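Local coordinates for oxalate biosynthetic component 1 (PDB 5IKY), which probably makes oxalate in quorum sensing-dependent oxalogenesis, as a bifunctional enzyme joining an alpha/beta-hydrolase-type serine hydrolase with an additional lyase activity, at residues A850-N855 and S869-L874; F857-D862 and G937-Q942. All coordinates share one frame; numbering follows the deposited sequence.

Contact 1 (A850-N855 and S869-L874); sequences ASMLHN and SEESQL
N855, in helix 849-860, and S869, at the N-cap of helix 870-879, bring the two backbones nearest, with N855 CA 7.0 Å from S869 CA. Two helices consecutive in the chain, joined by a short connection, pack together in the alpha/beta-hydrolase part of the chain, and no hydrogen bond runs directly between their segments. N855 extends its amide across the gap because CG stands anti to the backbone N (chi1 178°), and ND2 then lies 3.2 Å from S869 CB. This is packing against a small methylene, and serine suits the place: a short side chain lets the amide come close while its hydroxyl stays turned to its own helix. There S869 OG and S872 OG share a hydrogen bond of 2.9 Å. The polar link between the helices is indirect, through Q943 of helix 937-955, whose NE2 donates to N855 OD1 and whose OE1 accepts the N-H of S869. N855 ND2 adds a weak bond to Y867 OH, so both ends of the buried amide have partners. One turn back, M852 crosses E871 at an angle. Its flexible thioether chain, bent at chi2 and chi3, lays its terminal methyl on the side of a carboxylate whose charge is met by R841 through OE2. The methyl carbon M852 CE ends 3.3 Å from E871 OE1 and 4.0 Å from E871 CG.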
loop_
_atom_site.group_PDB
_atom_site.type_symbol
_atom_site.label_atom_id
_atom_site.label_comp_id
_atom_site.label_asym_id
_atom_site.label_seq_id
_atom_site.Cartn_x
_atom_site.Cartn_y
_atom_site.Cartn_z
ATOM N N ALA A 850 -10.730 4.362 27.461
ATOM C CA ALA A 850 -11.935 4.635 26.685
ATOM C C ALA A 850 -12.548 5.984 27.051
ATOM O O ALA A 850 -13.189 6.626 26.220
ATOM C CB ALA A 850 -12.953 3.519 26.879
ATOM N N SER A 851 -12.352 6.405 28.298
ATOM C CA SER A 851 -12.839 7.703 28.751
ATOM C C SER A 851 -12.159 8.826 27.975
ATOM O O SER A 851 -12.805 9.783 27.549
ATOM C CB SER A 851 -12.596 7.883 30.254
ATOM O OG SER A 851 -13.061 6.767 30.994
ATOM N N MET A 852 -10.849 8.697 27.794
ATOM C CA MET A 852 -10.066 9.708 27.095
ATOM C C MET A 852 -10.310 9.656 25.591
ATOM O O MET A 852 -10.323 10.688 24.918
ATOM C CB MET A 852 -8.575 9.531 27.396
ATOM C CG MET A 852 -8.214 9.588 28.880
ATOM S SD MET A 852 -8.247 11.249 29.587
ATOM C CE MET A 852 -9.934 11.366 30.181
ATOM N N LEU A 853 -10.500 8.449 25.068
ATOM C CA LEU A 853 -10.776 8.267 23.650
ATOM C C LEU A 853 -12.122 8.879 23.278
ATOM O O LEU A 853 -12.257 9.509 22.229
ATOM C CB LEU A 853 -10.738 6.783 23.283
ATOM C CG LEU A 853 -9.333 6.180 23.216
ATOM C CD1 LEU A 853 -9.379 4.673 23.101
ATOM C CD2 LEU A 853 -8.587 6.754 22.044
ATOM N N HIS A 854 -13.118 8.695 24.139
ATOM C CA HIS A 854 -14.424 9.304 23.918
ATOM C C HIS A 854 -14.310 10.820 23.893
ATOM O O HIS A 854 -14.838 11.476 22.997
ATOM C CB HIS A 854 -15.421 8.886 24.995
ATOM C CG HIS A 854 -16.657 9.729 25.021
ATOM N ND1 HIS A 854 -17.704 9.542 24.144
ATOM C CD2 HIS A 854 -17.005 10.777 25.804
ATOM C CE1 HIS A 854 -18.647 10.433 24.392
ATOM N NE2 HIS A 854 -18.247 11.195 25.394
ATOM N N ASN A 855 -13.621 11.365 24.890
ATOM C CA ASN A 855 -13.378 12.799 24.976
ATOM C C ASN A 855 -12.715 13.324 23.709
ATOM O O ASN A 855 -13.085 14.377 23.185
ATOM C CB ASN A 855 -12.509 13.113 26.193
ATOM C CG ASN A 855 -12.190 14.583 26.313
ATOM O OD1 ASN A 855 -11.071 15.014 26.033
ATOM N ND2 ASN A 855 -13.176 15.368 26.727
ATOM N N SER A 869 -13.605 18.476 29.103
ATOM C CA SER A 869 -13.825 17.459 30.127
ATOM C C SER A 869 -13.474 17.959 31.522
ATOM O O SER A 869 -12.900 19.037 31.682
ATOM C CB SER A 869 -13.006 16.204 29.818
ATOM O OG SER A 869 -11.615 16.464 29.917
ATOM N N GLU A 870 -13.821 17.163 32.528
ATOM C CA GLU A 870 -13.495 17.488 33.912
ATOM C C GLU A 870 -11.992 17.374 34.147
ATOM O O GLU A 870 -11.426 18.096 34.967
ATOM C CB GLU A 870 -14.255 16.572 34.875
ATOM N N GLU A 871 -11.354 16.463 33.417
ATOM C CA GLU A 871 -9.912 16.265 33.522
ATOM C C GLU A 871 -9.156 17.462 32.957
ATOM O O GLU A 871 -8.069 17.802 33.426
ATOM C CB GLU A 871 -9.484 14.984 32.797
ATOM C CG GLU A 871 -10.002 13.696 33.424
ATOM C CD GLU A 871 -11.473 13.452 33.143
ATOM O OE1 GLU A 871 -11.849 13.375 31.954
ATOM O OE2 GLU A 871 -12.254 13.344 34.112
ATOM N N SER A 872 -9.739 18.099 31.944
ATOM C CA SER A 872 -9.146 19.285 31.342
ATOM C C SER A 872 -9.232 20.476 32.289
ATOM O O SER A 872 -8.314 21.294 32.359
ATOM C CB SER A 872 -9.835 19.619 30.018
ATOM O OG SER A 872 -9.740 18.537 29.109
ATOM N N GLN A 873 -10.342 20.561 33.017
ATOM C CA GLN A 873 -10.590 21.667 33.933
ATOM C C GLN A 873 -9.528 21.732 35.026
ATOM O O GLN A 873 -8.970 22.795 35.297
ATOM C CB GLN A 873 -11.983 21.540 34.554
ATOM C CG GLN A 873 -12.468 22.793 35.268
ATOM C CD GLN A 873 -13.941 22.723 35.632
ATOM O OE1 GLN A 873 -14.465 21.653 35.943
ATOM N NE2 GLN A 873 -14.615 23.867 35.593
ATOM N N LEU A 874 -9.250 20.588 35.641
ATOM C CA LEU A 874 -8.269 20.500 36.718
ATOM C C LEU A 874 -6.882 20.960 36.275
ATOM O O LEU A 874 -6.142 21.566 37.049
ATOM C CB LEU A 874 -8.198 19.069 37.247
ATOM C CG LEU A 874 -9.484 18.543 37.884
ATOM C CD1 LEU A 874 -9.413 17.036 38.074
ATOM C CD2 LEU A 874 -9.734 19.246 39.216
#

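Contact 2 (F857-D862 and G937-Q942)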
loop_
_atom_site.group_PDB
_atom_site.type_symbol
_atom_site.label_atom_id
_atom_site.label_comp_id
_atom_site.label_asym_id
_atom_site.label_seq_id
_atom_site.Cartn_x
_atom_site.Cartn_y
_atom_site.Cartn_z
ATOM N N PHE A 857 -12.774 12.005 20.558
ATOM C CA PHE A 857 -13.689 11.999 19.420
ATOM C C PHE A 857 -14.852 12.970 19.596
ATOM O O PHE A 857 -15.350 13.532 18.622
ATOM C CB PHE A 857 -14.228 10.588 19.179
ATOM C CG PHE A 857 -13.231 9.660 18.546
ATOM C CD1 PHE A 857 -12.852 9.832 17.225
ATOM C CD2 PHE A 857 -12.676 8.615 19.267
ATOM C CE1 PHE A 857 -11.938 8.983 16.636
ATOM C CE2 PHE A 857 -11.760 7.761 18.682
ATOM C CZ PHE A 857 -11.390 7.945 17.365
ATOM N N ALA A 858 -15.288 13.160 20.837
ATOM C CA ALA A 858 -16.361 14.104 21.122
ATOM C C ALA A 858 -15.898 15.528 20.833
ATOM O O ALA A 858 -16.681 16.369 20.392
ATOM C CB ALA A 858 -16.821 13.973 22.565
ATOM N N LEU A 859 -14.618 15.787 21.083
ATOM C CA LEU A 859 -14.028 17.087 20.787
ATOM C C LEU A 859 -13.987 17.305 19.281
ATOM O O LEU A 859 -14.238 18.409 18.796
ATOM C CB LEU A 859 -12.623 17.194 21.381
ATOM C CG LEU A 859 -11.961 18.570 21.290
ATOM C CD1 LEU A 859 -12.761 19.597 22.073
ATOM C CD2 LEU A 859 -10.524 18.514 21.782
ATOM N N ASN A 860 -13.667 16.243 18.548
ATOM C CA ASN A 860 -13.695 16.269 17.090
ATOM C C ASN A 860 -15.060 16.678 16.548
ATOM O O ASN A 860 -15.152 17.400 15.554
ATOM C CB ASN A 860 -13.325 14.896 16.521
ATOM C CG ASN A 860 -11.828 14.663 16.466
ATOM O OD1 ASN A 860 -11.041 15.434 17.013
ATOM N ND2 ASN A 860 -11.430 13.587 15.802
ATOM N N ALA A 861 -16.114 16.209 17.211
ATOM C CA ALA A 861 -17.481 16.407 16.740
ATOM C C ALA A 861 -18.085 17.706 17.253
ATOM O O ALA A 861 -19.274 17.963 17.061
ATOM C CB ALA A 861 -18.351 15.228 17.149
ATOM N N ASP A 862 -17.265 18.521 17.907
ATOM C CA ASP A 862 -17.720 19.797 18.444
ATOM C C ASP A 862 -17.438 20.925 17.453
ATOM O O ASP A 862 -16.285 21.292 17.237
ATOM C CB ASP A 862 -17.045 20.078 19.787
ATOM C CG ASP A 862 -17.715 21.198 20.558
ATOM O OD1 ASP A 862 -18.924 21.436 20.344
ATOM O OD2 ASP A 862 -17.030 21.835 21.386
ATOM N N GLY A 937 -2.851 14.299 23.801
ATOM C CA GLY A 937 -2.354 15.538 24.371
ATOM C C GLY A 937 -2.843 16.770 23.637
ATOM O O GLY A 937 -3.142 17.793 24.253
ATOM N N ILE A 938 -2.931 16.673 22.314
ATOM C CA ILE A 938 -3.390 17.793 21.502
ATOM C C ILE A 938 -4.864 18.101 21.786
ATOM O O ILE A 938 -5.306 19.244 21.658
ATOM C CB ILE A 938 -3.181 17.518 19.990
ATOM C CG1 ILE A 938 -3.521 18.759 19.160
ATOM C CG2 ILE A 938 -3.996 16.316 19.534
ATOM C CD1 ILE A 938 -2.747 19.991 19.568
ATOM N N ALA A 939 -5.614 17.081 22.195
ATOM C CA ALA A 939 -7.022 17.255 22.534
ATOM C C ALA A 939 -7.172 17.988 23.862
ATOM O O ALA A 939 -7.974 18.914 23.986
ATOM C CB ALA A 939 -7.726 15.910 22.590
ATOM N N THR A 940 -6.394 17.560 24.851
ATOM C CA THR A 940 -6.406 18.181 26.170
ATOM C C THR A 940 -6.015 19.652 26.062
ATOM O O THR A 940 -6.578 20.507 26.745
ATOM C CB THR A 940 -5.449 17.455 27.143
ATOM O OG1 THR A 940 -5.873 16.097 27.314
ATOM C CG2 THR A 940 -5.428 18.147 28.499
ATOM N N ALA A 941 -5.060 19.934 25.182
ATOM C CA ALA A 941 -4.570 21.292 24.972
ATOM C C ALA A 941 -5.659 22.221 24.445
ATOM O O ALA A 941 -5.857 23.315 24.970
ATOM C CB ALA A 941 -3.391 21.277 24.019
ATOM N N GLN A 942 -6.361 21.782 23.405
ATOM C CA GLN A 942 -7.412 22.593 22.801
ATOM C C GLN A 942 -8.590 22.782 23.751
ATOM O O GLN A 942 -9.349 23.743 23.624
ATOM C CB GLN A 942 -7.888 21.967 21.491
ATOM C CG GLN A 942 -7.101 22.423 20.273
ATOM C CD GLN A 942 -7.409 21.602 19.041
ATOM O OE1 GLN A 942 -7.603 22.143 17.951
ATOM N NE2 GLN A 942 -7.448 20.284 19.205
#
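Q942 NE2 is gripped by two carbonyls: D979 O, and I938 O one turn back in its own helix, the latter a weak bond of 3.4 Å with an N-H...O angle of 140°. The other end of this amide, Q942 OE1, accepts the backbone N-H of H981, and with both ends engaged the amide plane has little freedom to turn. Glutamine suits the place because its flexible chain carries a donor and an acceptor to the 979-981 loop, while its CB adds a looser apolar touch to L859, with Q942 CB 4.4 Å from L859 CD2.

L859 sits in the last turn of helix 849-860, where its CA is 7.2 Å from A939 CA. Its CG stands anti to the backbone N (chi1 -173°), which carries the branched end out to helix 937-955, and a single methyl, CD2, does all the touching. L859 CD2 rests 3.9 Å from A939 CB. The same methyl, L859 CD2, approaches A939 O to 3.4 Å. Alanine is apt here, since its lone methyl leaves the helix backbone open to the leucine. The same carbonyl oxygen, A939 O, accepts a hydrogen bond from Q943 NE2, so its polar demand is met beside the apolar methyl.

Helix 937-955 thus faces two ways, its I938 and A941 leaning on L971 of strand 969-976 while A939 and Q942 receive the leucine. A helix that starts directly after strand 929-935 and packs on the central sheet in this manner is consistent with the one that follows the nucleophile elbow in alpha/beta hydrolases.

Contacts 1 and 2 are both buried, lie about 9 Å apart between centres, and share helix 849-860, which uses successive turns to meet first helix 870-879 and then helix 937-955. Their chemistry differs accordingly. Contact 1, farther from the centre of the chain, pairs an amide with a serine methylene and a methionine methyl with a carboxylate, with polar partners supplied from outside its segments. Contact 2 belongs to a helix lying on the central sheet and rests on one leucine methyl against alanine and glutamine. Q943, next in sequence to the 937-942 segment, ties the two contacts together, having partners in both.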